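Local coordinates for protein TRAP-type transporter, periplasmic component (Cupriavidus necator, PDB 4P8B) that binds (S)-2-acetolactate in the periplasm and probably delivers it to the membrane components of a TRAP-type transporter, at residues W149-F154 and L278-L283; F43-G48 and D242-V247. All coordinates share one frame; numbering follows the deposited sequence.

Interactions 1 and 2 share one five-stranded mixed sheet, in which strand 144-154 is one of the two outermost strands and strand 241-249 is its antiparallel neighbour. Their centres lie about 9 Å apart, and the backbones join directly: Gly-150 N bonds to Leu-244 O at 2.8 Å. In interaction 1 the end of helix 258-279 packs on the outer strand; in interaction 2 the start of helix 44-59 packs on the neighbouring one. Along the chain the segments alternate: 43-48, 149-154, 242-247, 278-283. Stretches distant in sequence thus meet beside the acetolactate pocket, to which Trp-45, Asn-152 and Asp-242 belong, in keeping with a periplasmic binding protein whose ligand site is built from several crossings of the chain.

Interaction 1. Residues W149-F154 and L278-L283; sequences WGENGF and LARKGL
At an edge strand of the five-stranded sheet, where strand 144-154 runs towards the acetolactate pocket, the C-terminal end of helix 258-279 is fastened by a salt bridge between Glu-151 and Arg-280. Glu-151 has CG anti to the backbone N (chi1 -174°) and stays extended beyond it, which carries the carboxylate out towards the helix end. Arg-280, also extended from CG to NE, crosses it at about a right angle and grips it side-on with two nitrogens. NH2 of Arg-280 lies 2.8 Å from OE1 of Glu-151 and uses that oxygen's syn lone pair. NE of Arg-280 gives a nearly straight bond (174°) to OE2 of Glu-151 at 2.9 Å, within the guanidinium plane but out of the carboxylate plane; the two groups are turned 38° apart.

Next to the salt bridge, the small methyl of Ala-279 lets the backbones come close: its CB is 3.5 Å from Glu-151 O and 4.1 Å from Glu-151 CB. The carbonyl O of Ala-279 is tied to the strand by two waters, one also 2.7 Å from Glu-151 OE2, the other also 2.9 Å from Asn-152 O. Further along the strand, Asn-152 and Gly-153 both face Asp-242 in a classic beta bulge. The positive phi of Gly-153 would press any CB against the preceding carbonyl, so glycine suits the place. Asn-152 points away from the helix, and its ND2 bonds to Asp-242 and weakly to the ligand.

Asp-124 is a second partner of the guanidinium, at NH2, and Glu-275 accepts the N-H of Glu-151. The twofold grip of Arg-280 probably keeps the buried Glu-151 carboxylate ionised and limits its rotation, one residue before a ligand-binding asparagine.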
# COMPACT_ATOMS: atom_id res chain seq x y z
N TRP A 149 4.08 8.43 -7.78
CA TRP A 149 3.10 7.60 -7.09
C TRP A 149 2.69 6.40 -7.91
O TRP A 149 2.51 6.49 -9.13
CB TRP A 149 1.83 8.41 -6.79
CG TRP A 149 1.99 9.58 -5.87
CD1 TRP A 149 2.28 10.87 -6.22
CD2 TRP A 149 1.91 9.56 -4.45
NE1 TRP A 149 2.37 11.64 -5.10
CE2 TRP A 149 2.14 10.87 -3.99
CE3 TRP A 149 1.64 8.55 -3.50
CZ2 TRP A 149 2.13 11.21 -2.64
CZ3 TRP A 149 1.61 8.90 -2.17
CH2 TRP A 149 1.87 10.22 -1.75
N GLY A 150 2.53 5.28 -7.21
CA GLY A 150 1.85 4.10 -7.73
C GLY A 150 0.71 3.74 -6.80
O GLY A 150 0.22 4.56 -6.03
N GLU A 151 0.30 2.48 -6.86
CA GLU A 151 -0.85 2.02 -6.08
C GLU A 151 -0.77 0.55 -5.73
O GLU A 151 -0.47 -0.29 -6.57
CB GLU A 151 -2.12 2.27 -6.87
CG GLU A 151 -3.42 1.96 -6.11
CD GLU A 151 -4.56 2.74 -6.67
OE1 GLU A 151 -4.40 3.97 -6.75
OE2 GLU A 151 -5.58 2.15 -7.08
N ASN A 152 -1.07 0.23 -4.47
CA ASN A 152 -1.38 -1.14 -4.08
C ASN A 152 -2.89 -1.28 -4.22
O ASN A 152 -3.36 -2.00 -5.10
CB ASN A 152 -0.85 -1.42 -2.69
CG ASN A 152 -0.43 -2.88 -2.48
OD1 ASN A 152 -0.31 -3.66 -3.43
ND2 ASN A 152 -0.20 -3.23 -1.24
N GLY A 153 -3.65 -0.55 -3.40
CA GLY A 153 -5.07 -0.39 -3.62
C GLY A 153 -5.89 -0.44 -2.37
O GLY A 153 -5.38 -0.44 -1.27
N PHE A 154 -7.20 -0.45 -2.56
CA PHE A 154 -8.15 -0.57 -1.44
C PHE A 154 -8.04 -1.94 -0.80
O PHE A 154 -8.09 -2.98 -1.50
CB PHE A 154 -9.59 -0.28 -1.89
CG PHE A 154 -9.87 1.19 -1.99
CD1 PHE A 154 -10.16 1.92 -0.86
CD2 PHE A 154 -9.81 1.84 -3.20
CE1 PHE A 154 -10.40 3.30 -0.94
CE2 PHE A 154 -10.03 3.20 -3.29
CZ PHE A 154 -10.33 3.93 -2.15
N LEU A 278 -2.46 -1.11 -13.94
CA LEU A 278 -2.41 -2.53 -13.60
C LEU A 278 -3.14 -2.80 -12.28
O LEU A 278 -3.88 -3.79 -12.16
CB LEU A 278 -0.98 -3.04 -13.50
CG LEU A 278 -0.14 -3.08 -14.78
CD1 LEU A 278 1.31 -3.42 -14.47
CD2 LEU A 278 -0.70 -4.08 -15.78
N ALA A 279 -2.95 -1.94 -11.29
CA ALA A 279 -3.51 -2.14 -9.97
C ALA A 279 -5.01 -1.93 -9.95
O ALA A 279 -5.66 -2.40 -9.03
CB ALA A 279 -2.83 -1.19 -8.96
N ARG A 280 -5.55 -1.26 -10.96
CA ARG A 280 -6.99 -0.98 -10.98
C ARG A 280 -7.75 -1.85 -11.96
O ARG A 280 -8.95 -1.65 -12.15
CB ARG A 280 -7.24 0.50 -11.27
CG ARG A 280 -6.78 1.39 -10.14
CD ARG A 280 -7.18 2.82 -10.36
NE ARG A 280 -6.67 3.64 -9.27
CZ ARG A 280 -6.74 4.96 -9.20
NH1 ARG A 280 -7.34 5.66 -10.15
NH2 ARG A 280 -6.22 5.58 -8.15
N LYS A 281 -7.07 -2.80 -12.58
CA LYS A 281 -7.70 -3.64 -13.60
C LYS A 281 -8.94 -4.35 -13.03
O LYS A 281 -8.87 -5.02 -12.01
CB LYS A 281 -6.70 -4.65 -14.15
CG LYS A 281 -7.27 -5.52 -15.26
CD LYS A 281 -6.25 -6.55 -15.75
CE LYS A 281 -6.71 -7.20 -17.04
NZ LYS A 281 -8.15 -7.52 -16.97
N GLY A 282 -10.09 -4.15 -13.67
CA GLY A 282 -11.33 -4.78 -13.23
C GLY A 282 -11.89 -4.29 -11.91
O GLY A 282 -12.78 -4.94 -11.35
N LEU A 283 -11.43 -3.14 -11.42
CA LEU A 283 -11.81 -2.64 -10.08
C LEU A 283 -12.45 -1.27 -10.04
O LEU A 283 -13.37 -1.05 -9.28
CB LEU A 283 -10.58 -2.58 -9.16
CG LEU A 283 -10.02 -3.94 -8.83
CD1 LEU A 283 -8.63 -3.79 -8.22
CD2 LEU A 283 -10.96 -4.67 -7.86
O HOH W 1 -6.05 -0.47 -6.87
O HOH W 2 -5.18 -3.68 -6.55

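Interaction 2. Residues F43-G48 and D242-V247. With X2X ((2S)-2-hydroxy-2-methyl-3-oxobutanoic acid), chain D.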
# COMPACT_ATOMS: atom_id res chain seq x y z
N PHE A 43 2.94 -9.32 -9.13
CA PHE A 43 1.98 -8.34 -8.61
C PHE A 43 2.12 -7.03 -9.34
O PHE A 43 3.20 -6.70 -9.79
CB PHE A 43 2.28 -8.10 -7.13
CG PHE A 43 2.16 -9.33 -6.29
CD1 PHE A 43 3.21 -10.23 -6.14
CD2 PHE A 43 0.96 -9.60 -5.65
CE1 PHE A 43 3.07 -11.36 -5.36
CE2 PHE A 43 0.83 -10.72 -4.88
CZ PHE A 43 1.87 -11.61 -4.74
N PRO A 44 1.04 -6.23 -9.41
CA PRO A 44 1.19 -4.92 -10.05
C PRO A 44 2.33 -4.08 -9.46
O PRO A 44 3.10 -3.49 -10.20
CB PRO A 44 -0.17 -4.27 -9.80
CG PRO A 44 -1.11 -5.45 -9.81
CD PRO A 44 -0.36 -6.51 -9.09
N TRP A 45 2.48 -4.11 -8.14
CA TRP A 45 3.54 -3.37 -7.45
C TRP A 45 4.91 -3.71 -8.04
O TRP A 45 5.67 -2.83 -8.46
CB TRP A 45 3.45 -3.71 -5.98
CG TRP A 45 4.47 -3.20 -5.03
CD1 TRP A 45 5.72 -2.68 -5.29
CD2 TRP A 45 4.31 -3.17 -3.62
NE1 TRP A 45 6.33 -2.35 -4.09
CE2 TRP A 45 5.48 -2.64 -3.06
CE3 TRP A 45 3.26 -3.55 -2.77
CZ2 TRP A 45 5.64 -2.48 -1.69
CZ3 TRP A 45 3.41 -3.39 -1.43
CH2 TRP A 45 4.60 -2.88 -0.89
N GLY A 46 5.22 -5.00 -8.13
CA GLY A 46 6.51 -5.41 -8.64
C GLY A 46 6.66 -5.16 -10.13
O GLY A 46 7.76 -4.83 -10.61
N LYS A 47 5.58 -5.28 -10.89
CA LYS A 47 5.62 -4.95 -12.30
C LYS A 47 5.99 -3.47 -12.51
O LYS A 47 6.72 -3.13 -13.44
CB LYS A 47 4.30 -5.29 -12.97
CG LYS A 47 4.06 -6.77 -13.02
CD LYS A 47 2.75 -7.07 -13.71
CE LYS A 47 2.37 -8.54 -13.62
NZ LYS A 47 3.38 -9.40 -14.29
N GLY A 48 5.51 -2.60 -11.62
CA GLY A 48 5.86 -1.20 -11.70
C GLY A 48 7.34 -0.99 -11.48
O GLY A 48 7.99 -0.15 -12.13
N ASP A 242 -3.60 1.78 0.26
CA ASP A 242 -2.21 2.19 0.29
C ASP A 242 -1.71 2.51 -1.11
O ASP A 242 -1.67 1.61 -1.98
CB ASP A 242 -1.26 1.21 1.05
CG ASP A 242 -1.27 -0.22 0.54
OD1 ASP A 242 -2.35 -0.80 0.26
OD2 ASP A 242 -0.16 -0.83 0.54
N PRO A 243 -1.31 3.76 -1.34
CA PRO A 243 -0.55 4.07 -2.54
C PRO A 243 0.86 3.57 -2.39
O PRO A 243 1.29 3.17 -1.31
CB PRO A 243 -0.63 5.59 -2.62
CG PRO A 243 -0.90 6.06 -1.23
CD PRO A 243 -1.49 4.93 -0.45
N LEU A 244 1.58 3.60 -3.51
CA LEU A 244 3.00 3.32 -3.52
C LEU A 244 3.75 4.58 -3.84
O LEU A 244 3.21 5.47 -4.49
CB LEU A 244 3.33 2.25 -4.57
CG LEU A 244 2.58 0.93 -4.50
CD1 LEU A 244 2.92 0.05 -5.69
CD2 LEU A 244 2.85 0.23 -3.18
N ILE A 245 5.01 4.65 -3.42
CA ILE A 245 5.88 5.77 -3.77
C ILE A 245 7.19 5.22 -4.31
O ILE A 245 7.80 4.30 -3.74
CB ILE A 245 6.16 6.70 -2.57
CG1 ILE A 245 4.83 7.14 -1.94
CG2 ILE A 245 6.98 7.91 -3.00
CD1 ILE A 245 5.00 7.99 -0.68
N PHE A 246 7.61 5.80 -5.43
CA PHE A 246 8.87 5.52 -6.10
C PHE A 246 9.91 6.48 -5.50
O PHE A 246 9.72 7.71 -5.58
CB PHE A 246 8.74 5.78 -7.62
CG PHE A 246 7.84 4.82 -8.36
CD1 PHE A 246 6.48 4.82 -8.16
CD2 PHE A 246 8.38 3.93 -9.29
CE1 PHE A 246 5.68 3.95 -8.84
CE2 PHE A 246 7.57 3.06 -9.97
CZ PHE A 246 6.24 3.06 -9.75
N VAL A 247 11.00 5.96 -4.93
CA VAL A 247 11.97 6.81 -4.24
C VAL A 247 13.39 6.38 -4.50
O VAL A 247 13.66 5.24 -4.86
CB VAL A 247 11.78 6.78 -2.70
CG1 VAL A 247 10.39 7.23 -2.31
CG2 VAL A 247 12.07 5.39 -2.14
OAD X2X D . 2.27 -6.70 3.67
CAH X2X D . 1.29 -6.44 2.89
OAE X2X D . 0.11 -6.79 3.18
CAI X2X D . 1.52 -5.69 1.62
CAB X2X D . 2.30 -6.59 0.68
OAF X2X D . 0.33 -5.18 1.11
CAG X2X D . 2.34 -4.50 2.01
OAC X2X D . 3.56 -4.51 1.85
CAA X2X D . 1.68 -3.31 2.63
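Trp-45 holds CG anti to its own N (chi1 175°) and Leu-244 holds CG anti to its carbonyl carbon (chi1 -55°), and these torsions lay the leucine methyls over one face of the indole. CD2 of Leu-244 sits 3.7 Å from the centroid of the six-membered ring of Trp-45, only 12° off the ring normal, a CH-pi contact. The other methyl, CD1, meets Trp-45 CG at 3.7 Å, so the fork of the leucine spans both rings, as a branched residue can. One turn further along helix 44-59, Gly-48, where a side chain would point at Phe-246, leaves the ring room to come close; its carbonyl O lies at the ring edge, in plane, 3.9 Å from Phe-246 CE2.

The far end of the indole belongs to the ligand pocket. CH2 of Trp-45 comes within 3.4 Å of OAC, the ketone oxygen of acetolactate, which lies near the ring plane at its edge, and NE1 is spent on Val-95 O. From the strand, OD2 of Asp-242 is 3.7 Å from the acetyl methyl CAA. That carboxylate also pairs with Arg-155, a ligand-binding residue, and accepts a bond from Ser-97.

Leucine's methyls and the Val-95 bond probably help hold the tilt of Trp-45, which offers the ketone oxygen a faintly positive aromatic C-H edge in van der Waals or weakly electrostatic contact, while Asp-242 probably helps orient ligand-binding residues.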